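Local coordinates for cystathionine gamma-synthase (PDB 6LD7), which probably forms cystathionine in the methionine biosynthesis pathway, as a pyridoxal 5'-phosphate-dependent member of the trans-sulfuration enzyme family, at residues E228-Q231 with Q232-W236; L251-R254 with G255-L259; A298-A301 with R302-G306; E359-A363 with A364-D368; A380-L383 with L384-L387. The protein carries 1 engineered substitution. All blocks are in the same frame, centred on the assembly; numbering follows the deposited sequence.

Contact 1 of 5, residues E228-Q231 with Q232-W236; sequences ELHQ and QLVWW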
loop_
_atom_site.group_PDB
_atom_site.type_symbol
_atom_site.label_atom_id
_atom_site.label_comp_id
_atom_site.label_asym_id
_atom_site.label_seq_id
_atom_site.Cartn_x
_atom_site.Cartn_y
_atom_site.Cartn_z
ATOM N N GLU C 228 -33.869 -5.097 1.100
ATOM C CA GLU C 228 -34.256 -4.316 2.277
ATOM C C GLU C 228 -33.368 -4.750 3.456
ATOM O O GLU C 228 -32.885 -3.864 4.141
ATOM C CB GLU C 228 -35.749 -4.463 2.511
ATOM C CG GLU C 228 -36.255 -3.923 3.837
ATOM C CD GLU C 228 -37.757 -4.198 4.018
ATOM O OE1 GLU C 228 -38.241 -4.243 5.203
ATOM O OE2 GLU C 228 -38.458 -4.424 2.955
ATOM N N LEU C 229 -33.091 -6.029 3.679
ATOM C CA LEU C 229 -32.180 -6.366 4.794
ATOM C C LEU C 229 -30.763 -5.797 4.493
ATOM O O LEU C 229 -29.996 -5.436 5.434
ATOM C CB LEU C 229 -32.101 -7.866 4.927
ATOM C CG LEU C 229 -32.052 -8.433 6.320
ATOM C CD1 LEU C 229 -31.523 -9.854 6.286
ATOM C CD2 LEU C 229 -31.416 -7.524 7.364
ATOM N N HIS C 230 -30.347 -5.849 3.232
ATOM C CA HIS C 230 -29.044 -5.276 2.784
ATOM C C HIS C 230 -28.912 -3.810 3.244
ATOM O O HIS C 230 -27.876 -3.469 3.809
ATOM C CB HIS C 230 -28.853 -5.444 1.293
ATOM C CG HIS C 230 -27.684 -4.710 0.778
ATOM N ND1 HIS C 230 -26.394 -4.988 1.206
ATOM C CD2 HIS C 230 -27.598 -3.644 -0.045
ATOM C CE1 HIS C 230 -25.561 -4.127 0.629
ATOM N NE2 HIS C 230 -26.276 -3.325 -0.166
ATOM N N GLN C 231 -29.940 -3.012 3.051
ATOM C CA GLN C 231 -30.013 -1.567 3.385
ATOM C C GLN C 231 -29.923 -1.424 4.906
ATOM O O GLN C 231 -29.237 -0.530 5.353
ATOM C CB GLN C 231 -31.252 -0.866 2.784
ATOM C CG GLN C 231 -31.128 -0.559 1.281
ATOM C CD GLN C 231 -29.836 0.109 0.801
ATOM O OE1 GLN C 231 -29.297 -0.171 -0.269
ATOM N NE2 GLN C 231 -29.264 1.005 1.577
ATOM N N GLN C 232 -30.542 -2.299 5.672
ATOM C CA GLN C 232 -30.390 -2.292 7.135
ATOM C C GLN C 232 -28.965 -2.638 7.515
ATOM O O GLN C 232 -28.434 -1.947 8.409
ATOM C CB GLN C 232 -31.394 -3.242 7.746
ATOM C CG GLN C 232 -32.842 -2.766 7.513
ATOM C CD GLN C 232 -33.754 -3.849 8.055
ATOM O OE1 GLN C 232 -33.551 -4.297 9.158
ATOM N NE2 GLN C 232 -34.608 -4.440 7.246
ATOM N N LEU C 233 -28.308 -3.553 6.816
ATOM C CA LEU C 233 -26.913 -3.856 7.193
ATOM C C LEU C 233 -25.984 -2.659 6.896
ATOM O O LEU C 233 -25.072 -2.392 7.714
ATOM C CB LEU C 233 -26.441 -5.104 6.481
ATOM C CG LEU C 233 -27.171 -6.411 6.814
ATOM C CD1 LEU C 233 -26.796 -7.382 5.749
ATOM C CD2 LEU C 233 -26.754 -6.927 8.175
ATOM N N VAL C 234 -26.210 -1.959 5.789
ATOM C CA VAL C 234 -25.413 -0.778 5.400
ATOM C C VAL C 234 -25.570 0.258 6.510
ATOM O O VAL C 234 -24.615 0.904 6.899
ATOM C CB VAL C 234 -25.886 -0.283 4.028
ATOM C CG1 VAL C 234 -25.387 1.146 3.704
ATOM C CG2 VAL C 234 -25.442 -1.236 2.887
ATOM N N TRP C 235 -26.794 0.487 6.953
ATOM C CA TRP C 235 -27.075 1.540 7.941
ATOM C C TRP C 235 -26.377 1.184 9.277
ATOM O O TRP C 235 -25.681 2.011 9.801
ATOM C CB TRP C 235 -28.591 1.674 8.076
ATOM C CG TRP C 235 -28.952 2.841 8.933
ATOM C CD1 TRP C 235 -29.362 4.071 8.473
ATOM C CD2 TRP C 235 -28.948 2.881 10.396
ATOM N NE1 TRP C 235 -29.650 4.864 9.572
ATOM C CE2 TRP C 235 -29.390 4.185 10.751
ATOM C CE3 TRP C 235 -28.704 1.945 11.422
ATOM C CZ2 TRP C 235 -29.482 4.591 12.093
ATOM C CZ3 TRP C 235 -28.768 2.340 12.740
ATOM C CH2 TRP C 235 -29.172 3.648 13.075
ATOM N N TRP C 236 -26.497 -0.046 9.755
ATOM C CA TRP C 236 -25.891 -0.505 11.018
ATOM C C TRP C 236 -24.367 -0.513 10.920
ATOM O O TRP C 236 -23.692 -0.164 11.936
ATOM C CB TRP C 236 -26.449 -1.841 11.442
ATOM C CG TRP C 236 -27.780 -1.691 12.118
ATOM C CD1 TRP C 236 -28.991 -1.970 11.576
ATOM C CD2 TRP C 236 -28.003 -1.341 13.496
ATOM N NE1 TRP C 236 -29.944 -1.709 12.502
ATOM C CE2 TRP C 236 -29.391 -1.277 13.669
ATOM C CE3 TRP C 236 -27.176 -0.833 14.507
ATOM C CZ2 TRP C 236 -29.994 -0.925 14.878
ATOM C CZ3 TRP C 236 -27.749 -0.504 15.717
ATOM C CH2 TRP C 236 -29.141 -0.551 15.897
#
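V234 lays its CG2 methyl over one face of the H230 imidazole, 4.0 Å from the ring centroid and 27° off the ring normal, a CH-pi contact between residues one turn apart. A chi1 of 165° sets CG2 beside the backbone N of V234, on the side facing H230, whose CE1 is 3.7 Å from that methyl. On another flank E228 and Q232 run side by side and point the same way. Their closest side-chain atoms are CG of E228 and NE2 of Q232, at 3.8 Å, whereas OE1 of E228 stays 4.2 Å from that NE2, too far for a hydrogen bond; long polar chains suit this solvent-facing side. Beneath both pairs lies the regular i to i+4 bonding of helix 227-240, as in V234 N to H230 O at 3.0 Å. This helix packs on the seven-stranded sheet of the PLP-binding fold: CD2 of L229 and CG of L233 are 4.4 Å apart, both leucines rest on A224 and L202, and L233 also reaches V82 and helix 87-98. Farther along, CZ3 of W235 sits 3.7 Å above the W236 ring plane, over its centre; W235 packs on R117 and W236 on A121 of the second subunit.

Contact 2 of 5, residues L251-R254 with G255-L259; sequences LTLR and GLRTL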
loop_
_atom_site.group_PDB
_atom_site.type_symbol
_atom_site.label_atom_id
_atom_site.label_comp_id
_atom_site.label_asym_id
_atom_site.label_seq_id
_atom_site.Cartn_x
_atom_site.Cartn_y
_atom_site.Cartn_z
ATOM N N LEU C 251 -6.724 -5.364 -1.635
ATOM C CA LEU C 251 -5.925 -6.603 -1.584
ATOM C C LEU C 251 -6.867 -7.827 -1.630
ATOM O O LEU C 251 -6.487 -8.850 -2.226
ATOM C CB LEU C 251 -5.125 -6.643 -0.294
ATOM C CG LEU C 251 -3.789 -5.897 -0.300
ATOM C CD1 LEU C 251 -3.044 -6.258 0.952
ATOM C CD2 LEU C 251 -2.969 -6.258 -1.566
ATOM N N THR C 252 -8.012 -7.759 -0.981
ATOM C CA THR C 252 -8.974 -8.892 -0.978
ATOM C C THR C 252 -9.636 -9.117 -2.315
ATOM O O THR C 252 -9.648 -10.241 -2.700
ATOM C CB THR C 252 -9.904 -9.081 0.230
ATOM O OG1 THR C 252 -11.241 -9.633 0.135
ATOM C CG2 THR C 252 -9.608 -8.209 1.367
ATOM N N LEU C 253 -9.996 -8.099 -3.050
ATOM C CA LEU C 253 -10.458 -8.307 -4.411
ATOM C C LEU C 253 -9.308 -8.909 -5.249
ATOM O O LEU C 253 -9.544 -9.864 -6.075
ATOM C CB LEU C 253 -10.933 -6.968 -4.935
ATOM C CG LEU C 253 -11.736 -7.067 -6.197
ATOM C CD1 LEU C 253 -13.019 -7.832 -5.978
ATOM C CD2 LEU C 253 -12.023 -5.683 -6.724
ATOM N N ARG C 254 -8.095 -8.436 -5.079
ATOM C CA ARG C 254 -6.956 -9.054 -5.788
ATOM C C ARG C 254 -6.890 -10.560 -5.487
ATOM O O ARG C 254 -6.748 -11.388 -6.405
ATOM C CB ARG C 254 -5.673 -8.369 -5.383
ATOM C CG ARG C 254 -4.508 -8.658 -6.322
ATOM C CD ARG C 254 -3.249 -8.032 -5.766
ATOM N NE ARG C 254 -2.187 -7.774 -6.700
ATOM C CZ ARG C 254 -1.090 -8.489 -6.809
ATOM N NH1 ARG C 254 -0.852 -9.513 -6.010
ATOM N NH2 ARG C 254 -0.133 -8.046 -7.566
ATOM N N GLY C 255 -6.949 -10.936 -4.218
ATOM C CA GLY C 255 -6.953 -12.360 -3.909
ATOM C C GLY C 255 -8.149 -13.090 -4.507
ATOM O O GLY C 255 -7.939 -14.187 -4.990
ATOM N N LEU C 256 -9.352 -12.513 -4.513
ATOM C CA LEU C 256 -10.576 -13.181 -5.000
ATOM C C LEU C 256 -10.357 -13.646 -6.421
ATOM O O LEU C 256 -11.070 -14.584 -6.866
ATOM C CB LEU C 256 -11.711 -12.183 -5.097
ATOM C CG LEU C 256 -13.107 -12.568 -4.764
ATOM C CD1 LEU C 256 -14.112 -11.617 -5.339
ATOM C CD2 LEU C 256 -13.479 -13.991 -4.866
ATOM N N ARG C 257 -9.685 -12.820 -7.224
ATOM C CA ARG C 257 -9.487 -13.136 -8.651
ATOM C C ARG C 257 -8.888 -14.542 -8.884
ATOM O O ARG C 257 -9.046 -15.032 -10.015
ATOM C CB ARG C 257 -8.573 -12.056 -9.261
ATOM C CG ARG C 257 -9.322 -10.723 -9.298
ATOM C CD ARG C 257 -8.661 -9.698 -10.214
ATOM N NE ARG C 257 -9.416 -8.449 -10.351
ATOM C CZ ARG C 257 -9.198 -7.371 -9.597
ATOM N NH1 ARG C 257 -8.405 -7.421 -8.529
ATOM N NH2 ARG C 257 -9.814 -6.252 -9.891
ATOM N N THR C 258 -8.099 -15.079 -7.955
ATOM C CA THR C 258 -7.500 -16.399 -8.118
ATOM C C THR C 258 -8.231 -17.435 -7.262
ATOM O O THR C 258 -7.674 -18.505 -7.130
ATOM C CB THR C 258 -6.010 -16.365 -7.800
ATOM O OG1 THR C 258 -5.909 -15.945 -6.432
ATOM C CG2 THR C 258 -5.275 -15.497 -8.818
ATOM N N LEU C 259 -9.408 -17.146 -6.711
ATOM C CA LEU C 259 -10.064 -18.092 -5.747
ATOM C C LEU C 259 -10.340 -19.448 -6.449
ATOM O O LEU C 259 -10.124 -20.514 -5.851
ATOM C CB LEU C 259 -11.381 -17.483 -5.244
ATOM C CG LEU C 259 -12.229 -18.356 -4.349
ATOM C CD1 LEU C 259 -11.481 -18.772 -3.102
ATOM C CD2 LEU C 259 -13.491 -17.643 -3.975
HETATM O O HOH W 1 -4.932 -13.390 -6.505
#
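L253, R254 and R257 give this turn of buried helix its character. R257 keeps CG beside its backbone N (chi1 -68°) and then runs extended as far as NE, which carries its guanidinium back along the helix to cover the previous turn. One face of that group lies over CG of L253, whose CD2 is 3.9 Å from NH2 of R257. At the guanidinium edge, near its plane, CA of R254 comes within 3.5 Å of NH1 of R257. L253 has a second neighbour in L256, their CD1 atoms 4.0 Å apart, and both leucines turn to helix 63-76, where apolar branches fit. R254 takes the other course: CG anti to the backbone N and an extended chain send it to the third subunit, where NE forms a salt bridge with D216. At the helix end a water donates to R254 O at 2.7 Å and also bonds OG1 of T258, which R262 NE bonds too, in the type I turn from L256 to L259. R257 NH2 reaches the carbonyl of A23. Two arginines therefore sit one turn apart, R254 buried and R257 partly so, NE of R254 being 6.5 Å from NH1 of R257; the D216 carboxylate and A23 carbonyl probably make this tolerable.

Contact 3 of 5, residues A298-A301 with R302-G306; sequences ALAA and RQQKG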
loop_
_atom_site.group_PDB
_atom_site.type_symbol
_atom_site.label_atom_id
_atom_site.label_comp_id
_atom_site.label_asym_id
_atom_site.label_seq_id
_atom_site.Cartn_x
_atom_site.Cartn_y
_atom_site.Cartn_z
ATOM N N ALA C 298 -22.623 -37.830 1.827
ATOM C CA ALA C 298 -23.599 -37.741 0.731
ATOM C C ALA C 298 -24.243 -36.363 0.699
ATOM O O ALA C 298 -24.541 -35.837 -0.396
ATOM C CB ALA C 298 -24.675 -38.843 0.842
ATOM N N LEU C 299 -24.536 -35.835 1.875
ATOM C CA LEU C 299 -25.120 -34.491 1.971
ATOM C C LEU C 299 -24.112 -33.430 1.456
ATOM O O LEU C 299 -24.470 -32.617 0.565
ATOM C CB LEU C 299 -25.505 -34.323 3.446
ATOM C CG LEU C 299 -25.856 -32.892 3.825
ATOM C CD1 LEU C 299 -27.097 -32.483 3.048
ATOM C CD2 LEU C 299 -26.055 -32.850 5.345
ATOM N N ALA C 300 -22.836 -33.578 1.790
ATOM C CA ALA C 300 -21.806 -32.634 1.317
ATOM C C ALA C 300 -21.706 -32.746 -0.204
ATOM O O ALA C 300 -21.513 -31.689 -0.856
ATOM C CB ALA C 300 -20.515 -32.941 2.015
ATOM N N ALA C 301 -21.785 -33.956 -0.770
ATOM C CA ALA C 301 -21.661 -34.171 -2.247
ATOM C C ALA C 301 -22.825 -33.461 -2.929
ATOM O O ALA C 301 -22.624 -32.945 -3.969
ATOM C CB ALA C 301 -21.670 -35.674 -2.626
ATOM N N ARG C 302 -23.978 -33.310 -2.299
ATOM C CA ARG C 302 -25.128 -32.603 -2.948
ATOM C C ARG C 302 -25.137 -31.117 -2.621
ATOM O O ARG C 302 -25.530 -30.433 -3.488
ATOM C CB ARG C 302 -26.499 -33.187 -2.544
ATOM C CG ARG C 302 -26.650 -34.582 -3.162
ATOM C CD ARG C 302 -27.017 -34.671 -4.659
ATOM N NE ARG C 302 -28.464 -34.376 -4.738
ATOM C CZ ARG C 302 -29.469 -35.174 -4.304
ATOM N NH1 ARG C 302 -30.726 -34.752 -4.357
ATOM N NH2 ARG C 302 -29.231 -36.395 -3.843
ATOM N N GLN C 303 -24.857 -30.638 -1.404
ATOM C CA GLN C 303 -25.083 -29.210 -1.196
ATOM C C GLN C 303 -23.814 -28.365 -1.458
ATOM O O GLN C 303 -23.944 -27.174 -1.415
ATOM C CB GLN C 303 -25.684 -28.964 0.167
ATOM C CG GLN C 303 -24.744 -28.997 1.302
ATOM C CD GLN C 303 -25.398 -28.717 2.644
ATOM O OE1 GLN C 303 -26.602 -28.774 2.825
ATOM N NE2 GLN C 303 -24.558 -28.640 3.651
ATOM N N GLN C 304 -22.657 -28.972 -1.693
ATOM C CA GLN C 304 -21.339 -28.344 -1.878
ATOM C C GLN C 304 -20.882 -28.645 -3.325
ATOM O O GLN C 304 -21.225 -29.710 -3.805
ATOM C CB GLN C 304 -20.267 -28.842 -0.878
ATOM C CG GLN C 304 -20.659 -28.757 0.590
ATOM C CD GLN C 304 -19.640 -29.336 1.548
ATOM O OE1 GLN C 304 -19.966 -29.453 2.734
ATOM N NE2 GLN C 304 -18.431 -29.712 1.082
ATOM N N LYS C 305 -20.100 -27.768 -3.982
ATOM C CA LYS C 305 -19.530 -28.060 -5.310
ATOM C C LYS C 305 -18.161 -28.692 -5.148
ATOM O O LYS C 305 -17.579 -29.001 -6.163
ATOM C CB LYS C 305 -19.465 -26.808 -6.171
ATOM C CG LYS C 305 -20.830 -26.120 -6.246
ATOM C CD LYS C 305 -20.851 -24.667 -6.717
ATOM C CE LYS C 305 -21.182 -24.568 -8.192
ATOM N NZ LYS C 305 -21.716 -23.226 -8.503
ATOM N N GLY C 306 -17.652 -28.904 -3.927
ATOM C CA GLY C 306 -16.440 -29.736 -3.789
ATOM C C GLY C 306 -16.291 -30.009 -2.329
ATOM O O GLY C 306 -17.084 -29.405 -1.548
#
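L299 and Q303, one turn apart, cross obliquely, with CD1 of the leucine 3.7 Å from OE1 of the glutamine. Q303 reaches this place with CG between its backbone N and carbonyl carbon (chi1 79°), a crowded position, and from there the chain runs out straight. Its amide is held at both ends from outside the turn: NE2 donates to the carbonyl of T165 and OE1 accepts from the backbone N of L167. Glutamine suits the site because the residue is buried and can offer a donor and an acceptor at once, while L299 packs beside it, on I164 and D166. A300 and Q304 meet differently. The A300 methyl lies against the Q304 amide, CB of A300 being 3.7 Å from CD of Q304, and an alanine is small enough to let that amide fold back over the helix. The same amide then donates from NE2 of Q304 to G306 O at 3.0 Å, with the acceptor 5° out of the amide plane, a bond that links Q304 to the backbone two residues on, just past the helix end.

The backbone shows the helix ending. L299 O takes two donors: Q303 N at 2.8 Å, nearly straight on to the carbonyl, and R302 N at 3.0 Å, well above its plane. Q304 N bonds A300 O, and Q304 itself then turns to extended angles. The whole is a helix C-terminus with a bifurcated i+3/i+4 carbonyl, by which short helix 297-303 hands the chain on towards strand 310-315.

Contact 4 of 5, residues E359-A363 with A364-D368; sequences EARAA and AGISD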
loop_
_atom_site.group_PDB
_atom_site.type_symbol
_atom_site.label_atom_id
_atom_site.label_comp_id
_atom_site.label_asym_id
_atom_site.label_seq_id
_atom_site.Cartn_x
_atom_site.Cartn_y
_atom_site.Cartn_z
ATOM N N GLU C 359 -12.218 -31.530 30.117
ATOM C CA GLU C 359 -13.531 -32.193 30.255
ATOM C C GLU C 359 -14.458 -31.668 29.135
ATOM O O GLU C 359 -15.086 -32.462 28.496
ATOM C CB GLU C 359 -13.958 -31.925 31.698
ATOM C CG GLU C 359 -15.232 -32.611 32.126
ATOM C CD GLU C 359 -16.453 -31.705 32.299
ATOM O OE1 GLU C 359 -16.902 -31.097 31.276
ATOM O OE2 GLU C 359 -16.977 -31.623 33.455
ATOM N N ALA C 360 -14.526 -30.358 28.901
ATOM C CA ALA C 360 -15.232 -29.757 27.749
ATOM C C ALA C 360 -14.713 -30.308 26.400
ATOM O O ALA C 360 -15.521 -30.490 25.495
ATOM C CB ALA C 360 -15.113 -28.261 27.813
ATOM N N ARG C 361 -13.410 -30.530 26.267
ATOM C CA ARG C 361 -12.780 -30.984 25.015
ATOM C C ARG C 361 -13.231 -32.428 24.825
ATOM O O ARG C 361 -13.646 -32.739 23.721
ATOM C CB ARG C 361 -11.257 -30.864 24.996
ATOM C CG ARG C 361 -10.782 -29.462 24.606
ATOM C CD ARG C 361 -9.306 -29.361 24.203
ATOM N NE ARG C 361 -8.418 -29.855 25.249
ATOM C CZ ARG C 361 -7.999 -29.103 26.305
ATOM N NH1 ARG C 361 -8.311 -27.819 26.459
ATOM N NH2 ARG C 361 -7.243 -29.658 27.209
ATOM N N ALA C 362 -13.202 -33.259 25.862
ATOM C CA ALA C 362 -13.629 -34.670 25.709
ATOM C C ALA C 362 -15.130 -34.662 25.341
ATOM O O ALA C 362 -15.503 -35.436 24.492
ATOM C CB ALA C 362 -13.283 -35.517 26.936
ATOM N N ALA C 363 -15.959 -33.795 25.912
ATOM C CA ALA C 363 -17.378 -33.715 25.529
ATOM C C ALA C 363 -17.507 -33.240 24.075
ATOM O O ALA C 363 -18.415 -33.719 23.420
ATOM C CB ALA C 363 -18.130 -32.770 26.421
ATOM N N ALA C 364 -16.653 -32.327 23.566
ATOM C CA ALA C 364 -16.797 -31.841 22.183
ATOM C C ALA C 364 -16.206 -32.868 21.200
ATOM O O ALA C 364 -16.217 -32.603 19.998
ATOM C CB ALA C 364 -16.150 -30.490 22.066
ATOM N N GLY C 365 -15.561 -33.931 21.682
ATOM C CA GLY C 365 -14.924 -34.914 20.782
ATOM C C GLY C 365 -13.602 -34.427 20.208
ATOM O O GLY C 365 -13.180 -34.944 19.151
ATOM N N ILE C 366 -12.892 -33.596 20.964
ATOM C CA ILE C 366 -11.530 -33.118 20.618
ATOM C C ILE C 366 -10.511 -33.829 21.505
ATOM O O ILE C 366 -10.259 -33.405 22.628
ATOM C CB ILE C 366 -11.361 -31.610 20.852
ATOM C CG1 ILE C 366 -12.553 -30.767 20.422
ATOM C CG2 ILE C 366 -10.044 -31.117 20.263
ATOM C CD1 ILE C 366 -12.801 -30.756 19.027
ATOM N N SER C 367 -9.797 -34.713 20.896
ATOM C CA SER C 367 -8.729 -35.537 21.467
ATOM C C SER C 367 -7.394 -34.741 21.511
ATOM O O SER C 367 -7.156 -33.842 20.656
ATOM C CB SER C 367 -8.691 -36.707 20.522
ATOM O OG SER C 367 -7.527 -37.373 20.650
ATOM N N ASP C 368 -6.495 -35.150 22.395
ATOM C CA ASP C 368 -5.091 -34.688 22.462
ATOM C C ASP C 368 -4.335 -35.049 21.186
ATOM O O ASP C 368 -3.320 -34.386 20.866
ATOM C CB ASP C 368 -4.445 -35.224 23.744
ATOM C CG ASP C 368 -4.955 -34.503 25.005
ATOM O OD1 ASP C 368 -5.790 -33.546 24.920
ATOM O OD2 ASP C 368 -4.553 -34.928 26.065
HETATM O O HOH W 2 -8.026 -32.450 24.270
HETATM O O HOH W 3 -7.189 -32.527 26.971
#
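R361 and I366 approach through their first side-chain carbons where the helix gives way to a loop, CB of R361 being 4.2 Å from CB of I366. Beyond that point the two chains part. R361 sets CG beside its backbone N (chi1 -84°), runs on extended and then bends at chi3 (-56°), which swings the guanidinium out towards D368. The two charges do not touch, since NE of R361 is 4.5 Å from OD1 of D368, but a pair of waters bridges them. Both lie at the edge of the guanidinium, in its plane. One accepts from NE of R361 and donates to OD1 of D368 at 2.6 Å and to I366 O; the other accepts from NH2 of R361 at 2.9 Å and donates to the same OD1. The carboxylate oxygen is thus gripped by two water protons, and the arginine's remaining nitrogen, NH1, donates to the carbonyl of H353. The branches of I366 turn from the helix to P160 and P348, and a branched apolar chain suits this buried spot, while arginine and aspartate suit the water-bridged side.

At the helix end A364 N bonds A360 O at 2.9 Å. I366 N then reaches back to R361 O at 3.0 Å and G365 N to A362 O, the latter donor lying well above the carbonyl plane. G365 has positive phi (77°), which favours glycine, and together these features make a Schellman motif that closes helix 358-363 ahead of strand 370-374.

Contact 5 of 5, residues A380-L383 with L384-L387; sequences AEDL and LIDL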
loop_
_atom_site.group_PDB
_atom_site.type_symbol
_atom_site.label_atom_id
_atom_site.label_comp_id
_atom_site.label_asym_id
_atom_site.label_seq_id
_atom_site.Cartn_x
_atom_site.Cartn_y
_atom_site.Cartn_z
ATOM N N ALA C 380 1.504 -31.457 -4.547
ATOM C CA ALA C 380 1.039 -32.640 -3.800
ATOM C C ALA C 380 2.229 -33.503 -3.394
ATOM O O ALA C 380 2.270 -34.023 -2.249
ATOM C CB ALA C 380 0.082 -33.414 -4.642
ATOM N N GLU C 381 3.183 -33.724 -4.284
ATOM C CA GLU C 381 4.312 -34.652 -3.955
ATOM C C GLU C 381 5.032 -34.207 -2.677
ATOM O O GLU C 381 5.386 -35.094 -1.861
ATOM C CB GLU C 381 5.280 -34.860 -5.117
ATOM C CG GLU C 381 6.179 -33.686 -5.492
ATOM C CD GLU C 381 6.945 -33.863 -6.807
ATOM O OE1 GLU C 381 8.099 -34.337 -6.733
ATOM O OE2 GLU C 381 6.445 -33.435 -7.882
ATOM N N ASP C 382 5.295 -32.907 -2.530
ATOM C CA ASP C 382 6.052 -32.382 -1.352
ATOM C C ASP C 382 5.221 -32.512 -0.097
ATOM O O ASP C 382 5.766 -32.934 0.925
ATOM C CB ASP C 382 6.495 -30.934 -1.560
ATOM C CG ASP C 382 7.545 -30.759 -2.637
ATOM O OD1 ASP C 382 8.389 -31.700 -2.776
ATOM O OD2 ASP C 382 7.510 -29.684 -3.354
ATOM N N LEU C 383 3.956 -32.092 -0.133
ATOM C CA LEU C 383 3.102 -32.226 1.064
ATOM C C LEU C 383 3.056 -33.678 1.508
ATOM O O LEU C 383 3.116 -33.910 2.713
ATOM C CB LEU C 383 1.691 -31.707 0.795
ATOM C CG LEU C 383 1.665 -30.250 0.374
ATOM C CD1 LEU C 383 0.228 -29.754 0.270
ATOM C CD2 LEU C 383 2.471 -29.386 1.374
ATOM N N LEU C 384 2.981 -34.637 0.581
ATOM C CA LEU C 384 2.910 -36.080 0.975
ATOM C C LEU C 384 4.248 -36.586 1.562
ATOM O O LEU C 384 4.246 -37.290 2.583
ATOM C CB LEU C 384 2.526 -36.923 -0.226
ATOM C CG LEU C 384 1.125 -36.724 -0.784
ATOM C CD1 LEU C 384 1.017 -37.474 -2.098
ATOM C CD2 LEU C 384 0.085 -37.225 0.171
ATOM N N ILE C 385 5.364 -36.172 1.018
ATOM C CA ILE C 385 6.698 -36.538 1.591
ATOM C C ILE C 385 6.790 -35.981 3.022
ATOM O O ILE C 385 7.113 -36.731 3.986
ATOM C CB ILE C 385 7.794 -35.955 0.689
ATOM C CG1 ILE C 385 7.885 -36.734 -0.639
ATOM C CG2 ILE C 385 9.127 -35.898 1.452
ATOM C CD1 ILE C 385 8.739 -35.972 -1.679
ATOM N N ASP C 386 6.384 -34.725 3.201
ATOM C CA ASP C 386 6.389 -34.090 4.545
ATOM C C ASP C 386 5.497 -34.855 5.519
ATOM O O ASP C 386 5.983 -35.133 6.661
ATOM C CB ASP C 386 5.979 -32.625 4.440
ATOM C CG ASP C 386 6.610 -31.675 5.462
ATOM O OD1 ASP C 386 7.756 -31.953 5.951
ATOM O OD2 ASP C 386 5.953 -30.622 5.738
ATOM N N LEU C 387 4.268 -35.217 5.133
ATOM C CA LEU C 387 3.381 -35.952 6.075
ATOM C C LEU C 387 3.884 -37.377 6.363
ATOM O O LEU C 387 3.798 -37.846 7.564
ATOM C CB LEU C 387 1.949 -35.969 5.566
ATOM C CG LEU C 387 1.280 -34.608 5.471
ATOM C CD1 LEU C 387 0.013 -34.717 4.665
ATOM C CD2 LEU C 387 0.993 -34.013 6.841
#
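This is a contact within the first two turns of helix 380-396, the long helix near the C-terminus, and it is made mainly between side chains and the carbonyls one turn back. L384 shows the pattern: with CG beside its backbone N (chi1 -67°), it brings CG to within 3.3 Å of A380 O, the atom that also accepts from L384 N at 3.0 Å. I385 does the same with E381, CG1 of I385 lying 3.2 Å from E381 O, and L387 repeats it with CG 3.4 Å from L383 O. These aliphatic branches probably help to shield the backbone bonds. L387 goes on to I273 and L276 of helix 259-277, and L383 touches N269 of the same helix, a place against which the small A380 also fits. I385 is exposed, and E381, though exposed as well, packs on T15 of the third subunit.

The two aspartates serve other partners. D382 is buried, and its OD2 accepts from T15 N and bonds T18 OG1 of the third subunit, while OD1 of D382 lies 4.4 Å from CD1 of I385. Its place in the first turn should favour the negative charge, because helix N-termini carry positive partial charge. D386 turns its carboxylate away from the preceding turn (chi1 -148°), and OD1 then accepts from R330 N and OD2 from Y331 N. Regular i to i+4 bonds run throughout, D386 N to D382 O being 3.0 Å. The arrangement is that of the first turns of a regular alpha-helix, one flank packed on helix 259-277 and D382 reaching across to the third subunit.

In the fold
The five contacts follow one another along the chain without touching. Contact 1 lies against the seven-stranded sheet and meets the second subunit, while contacts 2 and 5 both meet the third subunit, their centres about 26 Å apart. Contacts 2 and 3 approach most nearly, about 11 Å between nearest atoms. Contacts 1 and 5 are the farthest apart, with centres about 46 Å from each other on opposite sides of the chain's centre; contact 4 also lies opposite contact 1. K209, predicted to carry the cofactor, is not modelled and lies in none of them; D216 of the third subunit is a partner of contact 2.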